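Choline dehydrogenase and related flavoproteins (Aspergillus oryzae, PDB 3Q9T) oxidises formate as a flavoenzyme of the glucose-methanol-choline oxidoreductase family, with an 8-formyl-FAD cofactor bound at its catalytic site. Local coordinates at residues A258-V262 against E572-L576; M322-R328 against T410-H416; G351-L355 against L394-M399. One frame throughout, in Å; residues are numbered along the deposited sequence.

How the contacts relate
Contacts 2 and 3 are neighbours, their centres about 15 Å apart, whereas contact 1 sits on the far side of the chain's centre, its own centre about 43 Å from that of contact 3. Contact 1, at the surface, joins the FAD-domain strand 261-264 to the C-terminal tail through charged groups and a histidine. Contact 2 is partly buried and also polar, tying helix 323-327 to the start of strand 415-423. Contact 3 is buried, mostly apolar, and links strands 353-358 and 392-397. Strand 392-397 adjoins strand 415-423 in one sheet, and Met322 N lies 2.8 Å from Cys398 O, so contacts 2 and 3 meet directly.

Contact 1 of 3, residues A258-V262 against E572-L576; sequences ADREV and EHKDL
Arg260 reaches across to the C-terminal tail and meets three of its residues in succession. Its CB lies 3.7 Å from His573 CE1, and CB, CG and CD pass above the plane of the imidazole, beside its CE1-ND1 side. A bend at chi2 (-52°) swings CD past the ring, NE comes 4.2 Å from Leu576 CD1, and the guanidinium is carried on to Asp575. There NH1 donates to Asp575 OD2 at 3.0 Å and NH2 to Asp575 OD1 at 2.8 Å, an end-on, two-pronged salt bridge that uses the syn lone pair of each oxygen. The two flat groups are nearly coplanar, 20° apart. NH1 also donates to His573 ND1 at 3.2 Å, while the same Leu576 CD1 lies over the centre of one guanidinium face, 3.7 Å from CZ, an apolar cover that suits the flat surface of the ion.

His573 is thus held at both nitrogens. On its other side NE2 donates to Glu261 OE2 at 2.6 Å, in the ring plane and toward the anti lone pair of the oxygen, which fixes the rotation of the imidazole. Glu261 OE1 forms a salt bridge with Arg539, and Glu572, whose OE1 comes near Glu261 OE2, pairs with Lys531. The chain Glu261-His573-Arg260-Asp575 is a His-carboxylate pair extended by a salt bridge; at the surface it joins the tail after helix 555-572 to the start of strand 261-264, an inner strand of the parallel, Rossmann-type sheet.

Contact 2 of 3, residues M322-R328 against T410-H416; sequences MDDVLLR and TPKTGDH
The chain at Asp323 comes within 5.1 Å of that at Asp415, CA to CA, where the first turn of helix 323-327 meets the beginning of strand 415-423. The short helix contains a wider pi-type turn, and it is joined to the strand by a His-carboxylate hydrogen bond and a salt-bridge network in which Arg328 is close to Asp324 and makes only a long bridge to Asp415.

Asp323 grips His416 twice: OD1 takes the backbone N at 2.9 Å, and OD2 takes ND1 at 2.9 Å. Both donors approach from above the carboxylate plane, and the plane of the imidazole is turned 46° from it. The short side chain suits this place because its two oxygens can serve the amide and the ring of one residue together; OD2 also accepts from Phe400 N. Asp415 OD1 accepts Asp324 N at 3.2 Å, nearly along its C-O axis, while its OD2 takes Gly319 N.

Arg328 is long enough to span from the helix end to the loop. Its bend at chi3 (-82°) sets NE and NH2 side-on to Asp324 OD1, with that oxygen in the guanidinium plane; Asp324 OD2 pairs with Lys332. The NH1-NH2 edge meets Gly414 O, NH1 donating at 3.0 Å and NH2 more weakly. Gly414, with phi at +85°, suits a backbone shape in which a side chain would press on the preceding carbonyl. Away from these charges, Leu327 and Thr410 reach toward each other, their CD1 and CG2 methyls 4.0 Å apart.

Contact 3 of 3, residues G351-L355 against L394-M399; sequences GLLEL and LDFVCM
Leu352 and Met399 run at a slant to each other, and the CD1 methyl of the leucine rests 3.6 Å from the SD of the methionine. Flexible, apolar chains suit this buried spot, where both also lie against Leu326 of helix 323-327. Leu353 slants in the same manner across Asp395: with CG anti to the backbone N (chi1 -153°), it brings CD1 to 3.7 Å from Asp395 OD1 and CD2 over the backbone at Phe396 N. Its other oxygen, Asp395 OD2, is paired with Arg553, which Leu353 also touches. Phe396 turns its ring edge to Leu355 O, which lies in the ring plane, 3.5 Å from Phe396 CD2.

Between the backbones, Cys398 N donates to Leu352 O at 3.1 Å and nearly straight (165°), while Val397 CA lies against the same oxygen. Farther along, a water takes the place of a direct bond, accepting from Glu354 N and donating to Phe396 O at 2.7 Å. At this end of strands 353-358 and 392-397 the short segments splay, 121° between their directions, with the Leu353 side chain about 6 Å from the flavin cofactor, nearest atoms; the chemistry implies that here a water and hydrocarbon contacts fill in where direct bonds are missing.

Contact 1 of 3, residues A258-V262 against E572-L576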
loop_
_atom_site.group_PDB
_atom_site.type_symbol
_atom_site.label_atom_id
_atom_site.label_comp_id
_atom_site.label_asym_id
_atom_site.label_seq_id
_atom_site.Cartn_x
_atom_site.Cartn_y
_atom_site.Cartn_z
ATOM N N ALA A 258 -35.918 21.622 -1.183
ATOM C CA ALA A 258 -36.520 21.396 0.115
ATOM C C ALA A 258 -37.177 22.685 0.550
ATOM O O ALA A 258 -36.549 23.741 0.545
ATOM C CB ALA A 258 -35.471 20.952 1.143
ATOM N N ASP A 259 -38.442 22.596 0.930
ATOM C CA ASP A 259 -39.152 23.765 1.430
ATOM C C ASP A 259 -38.877 24.044 2.904
ATOM O O ASP A 259 -38.983 25.175 3.353
ATOM C CB ASP A 259 -40.636 23.631 1.136
ATOM C CG ASP A 259 -40.907 23.664 -0.343
ATOM O OD1 ASP A 259 -40.125 24.343 -1.050
ATOM O OD2 ASP A 259 -41.856 22.998 -0.802
ATOM N N ARG A 260 -38.478 23.019 3.647
ATOM C CA ARG A 260 -38.082 23.233 5.025
ATOM C C ARG A 260 -36.582 23.083 5.195
ATOM O O ARG A 260 -35.897 24.041 5.520
ATOM C CB ARG A 260 -38.818 22.275 5.956
ATOM C CG ARG A 260 -40.335 22.446 5.921
ATOM C CD ARG A 260 -40.758 23.897 6.154
ATOM N NE ARG A 260 -42.208 24.030 6.078
ATOM C CZ ARG A 260 -43.011 24.172 7.127
ATOM N NH1 ARG A 260 -42.515 24.234 8.362
ATOM N NH2 ARG A 260 -44.319 24.268 6.932
ATOM N N GLU A 261 -36.069 21.875 4.992
ATOM C CA GLU A 261 -34.665 21.624 5.286
ATOM C C GLU A 261 -34.070 20.505 4.465
ATOM O O GLU A 261 -34.748 19.556 4.086
ATOM C CB GLU A 261 -34.473 21.302 6.768
ATOM C CG GLU A 261 -34.837 22.436 7.721
ATOM C CD GLU A 261 -34.425 22.120 9.143
ATOM O OE1 GLU A 261 -33.259 21.719 9.341
ATOM O OE2 GLU A 261 -35.264 22.257 10.060
ATOM N N VAL A 262 -32.779 20.637 4.193
ATOM C CA VAL A 262 -32.011 19.558 3.614
ATOM C C VAL A 262 -31.170 18.897 4.704
ATOM O O VAL A 262 -30.505 19.573 5.504
ATOM C CB VAL A 262 -31.126 20.064 2.473
ATOM C CG1 VAL A 262 -30.088 19.014 2.088
ATOM C CG2 VAL A 262 -31.999 20.419 1.276
ATOM N N GLU A 572 -38.337 22.150 15.881
ATOM C CA GLU A 572 -38.224 23.422 15.198
ATOM C C GLU A 572 -39.459 23.754 14.366
ATOM O O GLU A 572 -39.903 24.896 14.356
ATOM C CB GLU A 572 -36.982 23.448 14.321
ATOM C CG GLU A 572 -36.906 24.683 13.460
ATOM C CD GLU A 572 -35.486 25.116 13.238
ATOM O OE1 GLU A 572 -35.226 25.808 12.234
ATOM O OE2 GLU A 572 -34.637 24.760 14.081
ATOM N N HIS A 573 -40.016 22.762 13.678
ATOM C CA HIS A 573 -41.178 23.004 12.820
ATOM C C HIS A 573 -42.518 22.701 13.510
ATOM O O HIS A 573 -43.229 21.742 13.173
ATOM C CB HIS A 573 -41.019 22.256 11.498
ATOM C CG HIS A 573 -39.781 22.643 10.758
ATOM N ND1 HIS A 573 -39.763 23.644 9.812
ATOM C CD2 HIS A 573 -38.506 22.197 10.859
ATOM C CE1 HIS A 573 -38.532 23.790 9.353
ATOM N NE2 HIS A 573 -37.752 22.920 9.969
ATOM N N LYS A 574 -42.846 23.551 14.479
ATOM C CA LYS A 574 -44.070 23.423 15.269
ATOM C C LYS A 574 -45.301 23.213 14.403
ATOM O O LYS A 574 -46.135 22.354 14.697
ATOM C CB LYS A 574 -44.280 24.676 16.124
ATOM C CG LYS A 574 -43.791 24.564 17.559
ATOM C CD LYS A 574 -42.328 24.198 17.637
ATOM C CE LYS A 574 -41.785 24.465 19.035
ATOM N NZ LYS A 574 -42.022 25.888 19.436
ATOM N N ASP A 575 -45.417 23.999 13.336
ATOM C CA ASP A 575 -46.604 23.929 12.497
ATOM C C ASP A 575 -46.786 22.541 11.865
ATOM O O ASP A 575 -47.887 22.185 11.448
ATOM C CB ASP A 575 -46.594 25.033 11.429
ATOM C CG ASP A 575 -45.558 24.796 10.354
ATOM O OD1 ASP A 575 -45.854 25.077 9.169
ATOM O OD2 ASP A 575 -44.451 24.326 10.694
ATOM N N LEU A 576 -45.712 21.756 11.800
ATOM C CA LEU A 576 -45.811 20.418 11.211
ATOM C C LEU A 576 -45.868 19.306 12.252
ATOM O O LEU A 576 -46.420 18.248 11.982
ATOM C CB LEU A 576 -44.664 20.148 10.215
ATOM C CG LEU A 576 -44.621 20.999 8.932
ATOM C CD1 LEU A 576 -43.476 20.569 8.023
ATOM C CD2 LEU A 576 -45.941 20.943 8.187
#

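Contact 2 of 3, residues M322-R328 against T410-H416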
loop_
_atom_site.group_PDB
_atom_site.type_symbol
_atom_site.label_atom_id
_atom_site.label_comp_id
_atom_site.label_asym_id
_atom_site.label_seq_id
_atom_site.Cartn_x
_atom_site.Cartn_y
_atom_site.Cartn_z
ATOM N N MET A 322 -17.148 -22.632 11.847
ATOM C CA MET A 322 -18.205 -22.905 10.888
ATOM C C MET A 322 -17.735 -23.082 9.450
ATOM O O MET A 322 -18.554 -23.234 8.538
ATOM C CB MET A 322 -19.240 -21.788 10.980
ATOM C CG MET A 322 -19.916 -21.731 12.346
ATOM S SD MET A 322 -20.858 -23.233 12.647
ATOM C CE MET A 322 -21.944 -23.258 11.206
ATOM N N ASP A 323 -16.421 -23.063 9.243
ATOM C CA ASP A 323 -15.853 -23.139 7.900
ATOM C C ASP A 323 -16.432 -24.283 7.067
ATOM O O ASP A 323 -16.763 -24.109 5.887
ATOM C CB ASP A 323 -14.328 -23.278 7.968
ATOM C CG ASP A 323 -13.679 -22.190 8.815
ATOM O OD1 ASP A 323 -14.081 -22.012 9.989
ATOM O OD2 ASP A 323 -12.767 -21.509 8.300
ATOM N N ASP A 324 -16.542 -25.458 7.675
ATOM C CA ASP A 324 -16.930 -26.649 6.919
ATOM C C ASP A 324 -18.416 -26.649 6.559
ATOM O O ASP A 324 -18.857 -27.416 5.709
ATOM C CB ASP A 324 -16.572 -27.923 7.680
ATOM C CG ASP A 324 -16.144 -29.050 6.750
ATOM O OD1 ASP A 324 -15.309 -28.796 5.847
ATOM O OD2 ASP A 324 -16.652 -30.183 6.909
ATOM N N VAL A 325 -19.175 -25.780 7.212
ATOM C CA VAL A 325 -20.602 -25.704 6.978
ATOM C C VAL A 325 -20.941 -24.555 6.040
ATOM O O VAL A 325 -21.724 -24.718 5.107
ATOM C CB VAL A 325 -21.368 -25.513 8.289
ATOM C CG1 VAL A 325 -22.862 -25.487 8.013
ATOM C CG2 VAL A 325 -20.995 -26.612 9.302
ATOM N N LEU A 326 -20.336 -23.395 6.274
ATOM C CA LEU A 326 -20.716 -22.200 5.535
ATOM C C LEU A 326 -19.769 -21.826 4.397
ATOM O O LEU A 326 -20.207 -21.326 3.355
ATOM C CB LEU A 326 -20.900 -21.028 6.495
ATOM C CG LEU A 326 -22.064 -21.221 7.470
ATOM C CD1 LEU A 326 -22.062 -20.143 8.561
ATOM C CD2 LEU A 326 -23.378 -21.229 6.703
ATOM N N LEU A 327 -18.480 -22.081 4.586
ATOM C CA LEU A 327 -17.472 -21.574 3.662
ATOM C C LEU A 327 -17.194 -22.481 2.475
ATOM O O LEU A 327 -16.926 -22.000 1.377
ATOM C CB LEU A 327 -16.155 -21.308 4.392
ATOM C CG LEU A 327 -15.742 -19.860 4.657
ATOM C CD1 LEU A 327 -14.256 -19.839 5.009
ATOM C CD2 LEU A 327 -16.030 -18.967 3.445
ATOM N N ARG A 328 -17.226 -23.787 2.707
ATOM C CA ARG A 328 -16.835 -24.753 1.691
ATOM C C ARG A 328 -18.060 -25.392 1.063
ATOM O O ARG A 328 -19.075 -25.596 1.727
ATOM C CB ARG A 328 -15.881 -25.810 2.281
ATOM C CG ARG A 328 -14.549 -25.213 2.730
ATOM C CD ARG A 328 -13.509 -26.241 3.124
ATOM N NE ARG A 328 -13.690 -26.711 4.496
ATOM C CZ ARG A 328 -13.050 -26.206 5.547
ATOM N NH1 ARG A 328 -12.179 -25.210 5.386
ATOM N NH2 ARG A 328 -13.279 -26.703 6.759
ATOM N N THR A 410 -7.873 -17.755 1.482
ATOM C CA THR A 410 -8.754 -18.540 2.324
ATOM C C THR A 410 -8.195 -19.946 2.433
ATOM O O THR A 410 -7.934 -20.589 1.411
ATOM C CB THR A 410 -10.155 -18.605 1.734
ATOM O OG1 THR A 410 -10.684 -17.272 1.629
ATOM C CG2 THR A 410 -11.051 -19.453 2.624
ATOM N N PRO A 411 -7.996 -20.433 3.669
ATOM C CA PRO A 411 -7.462 -21.792 3.789
ATOM C C PRO A 411 -8.403 -22.799 3.124
ATOM O O PRO A 411 -9.615 -22.599 3.127
ATOM C CB PRO A 411 -7.396 -22.024 5.308
ATOM C CG PRO A 411 -7.433 -20.659 5.919
ATOM C CD PRO A 411 -8.257 -19.814 4.982
ATOM N N LYS A 412 -7.834 -23.860 2.566
ATOM C CA LYS A 412 -8.594 -24.867 1.840
ATOM C C LYS A 412 -9.259 -25.899 2.752
ATOM O O LYS A 412 -10.281 -26.478 2.381
ATOM C CB LYS A 412 -7.685 -25.568 0.828
ATOM C CG LYS A 412 -7.125 -24.640 -0.248
ATOM C CD LYS A 412 -6.027 -25.316 -1.058
ATOM C CE LYS A 412 -5.527 -24.405 -2.168
ATOM N NZ LYS A 412 -6.635 -24.019 -3.087
ATOM N N THR A 413 -8.683 -26.105 3.939
ATOM C CA THR A 413 -9.161 -27.097 4.903
ATOM C C THR A 413 -9.208 -26.538 6.324
ATOM O O THR A 413 -8.640 -25.484 6.608
ATOM C CB THR A 413 -8.192 -28.282 4.988
ATOM O OG1 THR A 413 -6.996 -27.861 5.662
ATOM C CG2 THR A 413 -7.835 -28.809 3.595
ATOM N N GLY A 414 -9.850 -27.270 7.228
ATOM C CA GLY A 414 -9.825 -26.928 8.641
ATOM C C GLY A 414 -10.869 -25.907 9.062
ATOM O O GLY A 414 -11.350 -25.112 8.263
ATOM N N ASP A 415 -11.232 -25.937 10.332
ATOM C CA ASP A 415 -12.110 -24.914 10.866
ATOM C C ASP A 415 -11.225 -23.822 11.492
ATOM O O ASP A 415 -10.099 -24.085 11.906
ATOM C CB ASP A 415 -13.088 -25.512 11.882
ATOM C CG ASP A 415 -14.142 -26.407 11.228
ATOM O OD1 ASP A 415 -14.600 -26.096 10.109
ATOM O OD2 ASP A 415 -14.523 -27.429 11.835
ATOM N N HIS A 416 -11.712 -22.595 11.522
ATOM C CA HIS A 416 -10.897 -21.513 12.050
ATOM C C HIS A 416 -11.658 -20.607 12.998
ATOM O O HIS A 416 -12.885 -20.610 13.031
ATOM C CB HIS A 416 -10.322 -20.705 10.894
ATOM C CG HIS A 416 -9.492 -21.528 9.959
ATOM N ND1 HIS A 416 -10.050 -22.366 9.016
ATOM C CD2 HIS A 416 -8.150 -21.681 9.857
ATOM C CE1 HIS A 416 -9.084 -22.981 8.356
ATOM N NE2 HIS A 416 -7.923 -22.583 8.845
#

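Contact 3 of 3, residues G351-L355 against L394-M399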
loop_
_atom_site.group_PDB
_atom_site.type_symbol
_atom_site.label_atom_id
_atom_site.label_comp_id
_atom_site.label_asym_id
_atom_site.label_seq_id
_atom_site.Cartn_x
_atom_site.Cartn_y
_atom_site.Cartn_z
ATOM N N GLY A 351 -24.775 -14.195 11.913
ATOM C CA GLY A 351 -23.740 -13.197 11.684
ATOM C C GLY A 351 -22.362 -13.644 12.159
ATOM O O GLY A 351 -21.394 -12.886 12.044
ATOM N N LEU A 352 -22.286 -14.854 12.722
ATOM C CA LEU A 352 -21.013 -15.529 13.040
ATOM C C LEU A 352 -20.197 -14.908 14.165
ATOM O O LEU A 352 -19.070 -15.311 14.403
ATOM C CB LEU A 352 -20.130 -15.670 11.792
ATOM C CG LEU A 352 -20.853 -16.145 10.534
ATOM C CD1 LEU A 352 -19.935 -16.102 9.304
ATOM C CD2 LEU A 352 -21.432 -17.537 10.744
ATOM N N LEU A 353 -20.769 -13.943 14.868
ATOM C CA LEU A 353 -20.097 -13.348 16.003
ATOM C C LEU A 353 -21.094 -13.427 17.150
ATOM O O LEU A 353 -22.162 -12.836 17.053
ATOM C CB LEU A 353 -19.784 -11.884 15.699
ATOM C CG LEU A 353 -18.601 -11.184 16.378
ATOM C CD1 LEU A 353 -18.761 -9.662 16.339
ATOM C CD2 LEU A 353 -18.329 -11.684 17.797
ATOM N N GLU A 354 -20.758 -14.141 18.228
ATOM C CA GLU A 354 -21.734 -14.376 19.313
ATOM C C GLU A 354 -21.235 -13.945 20.679
ATOM O O GLU A 354 -22.030 -13.573 21.547
ATOM C CB GLU A 354 -22.154 -15.847 19.368
ATOM C CG GLU A 354 -22.816 -16.334 18.077
ATOM C CD GLU A 354 -23.058 -17.829 18.067
ATOM O OE1 GLU A 354 -22.330 -18.526 18.811
ATOM O OE2 GLU A 354 -23.968 -18.299 17.330
ATOM N N LEU A 355 -19.921 -14.041 20.866
ATOM C CA LEU A 355 -19.267 -13.566 22.067
ATOM C C LEU A 355 -18.300 -12.452 21.702
ATOM O O LEU A 355 -17.511 -12.565 20.746
ATOM C CB LEU A 355 -18.517 -14.705 22.767
ATOM C CG LEU A 355 -19.425 -15.737 23.427
ATOM C CD1 LEU A 355 -18.696 -17.045 23.654
ATOM C CD2 LEU A 355 -20.033 -15.191 24.730
ATOM N N LEU A 394 -12.854 -7.176 21.509
ATOM C CA LEU A 394 -12.360 -8.423 20.947
ATOM C C LEU A 394 -13.511 -9.239 20.378
ATOM O O LEU A 394 -14.334 -9.788 21.121
ATOM C CB LEU A 394 -11.624 -9.224 22.014
ATOM C CG LEU A 394 -10.475 -8.454 22.637
ATOM C CD1 LEU A 394 -9.805 -9.268 23.772
ATOM C CD2 LEU A 394 -9.484 -8.071 21.538
ATOM N N ASP A 395 -13.579 -9.291 19.054
ATOM C CA ASP A 395 -14.598 -10.058 18.369
ATOM C C ASP A 395 -14.088 -11.431 18.038
ATOM O O ASP A 395 -13.081 -11.579 17.341
ATOM C CB ASP A 395 -15.043 -9.347 17.086
ATOM C CG ASP A 395 -15.504 -7.935 17.354
ATOM O OD1 ASP A 395 -16.313 -7.742 18.304
ATOM O OD2 ASP A 395 -15.030 -7.021 16.640
ATOM N N PHE A 396 -14.799 -12.437 18.530
ATOM C CA PHE A 396 -14.434 -13.812 18.275
ATOM C C PHE A 396 -15.312 -14.413 17.201
ATOM O O PHE A 396 -16.322 -15.039 17.498
ATOM C CB PHE A 396 -14.510 -14.602 19.573
ATOM C CG PHE A 396 -13.641 -14.031 20.652
ATOM C CD1 PHE A 396 -12.289 -14.322 20.687
ATOM C CD2 PHE A 396 -14.167 -13.175 21.603
ATOM C CE1 PHE A 396 -11.472 -13.780 21.661
ATOM C CE2 PHE A 396 -13.356 -12.628 22.585
ATOM C CZ PHE A 396 -12.010 -12.928 22.615
ATOM N N VAL A 397 -14.923 -14.210 15.946
ATOM C CA VAL A 397 -15.715 -14.672 14.810
ATOM C C VAL A 397 -15.437 -16.156 14.636
ATOM O O VAL A 397 -14.284 -16.562 14.544
ATOM C CB VAL A 397 -15.345 -13.910 13.524
ATOM C CG1 VAL A 397 -16.202 -14.357 12.365
ATOM C CG2 VAL A 397 -15.490 -12.421 13.744
ATOM N N CYS A 398 -16.488 -16.968 14.615
ATOM C CA CYS A 398 -16.310 -18.421 14.638
ATOM C C CYS A 398 -16.184 -19.043 13.262
ATOM O O CYS A 398 -16.819 -20.058 12.978
ATOM C CB CYS A 398 -17.428 -19.117 15.439
ATOM S SG CYS A 398 -19.090 -18.748 14.887
ATOM N N MET A 399 -15.363 -18.433 12.412
ATOM C CA MET A 399 -14.920 -19.069 11.169
ATOM C C MET A 399 -13.877 -18.174 10.516
ATOM O O MET A 399 -13.665 -17.046 10.963
ATOM C CB MET A 399 -16.094 -19.365 10.219
ATOM C CG MET A 399 -16.496 -18.243 9.285
ATOM S SD MET A 399 -17.762 -18.712 8.059
ATOM C CE MET A 399 -17.383 -20.407 7.802
HETATM O O HOH W 1 -18.621 -15.802 18.741
#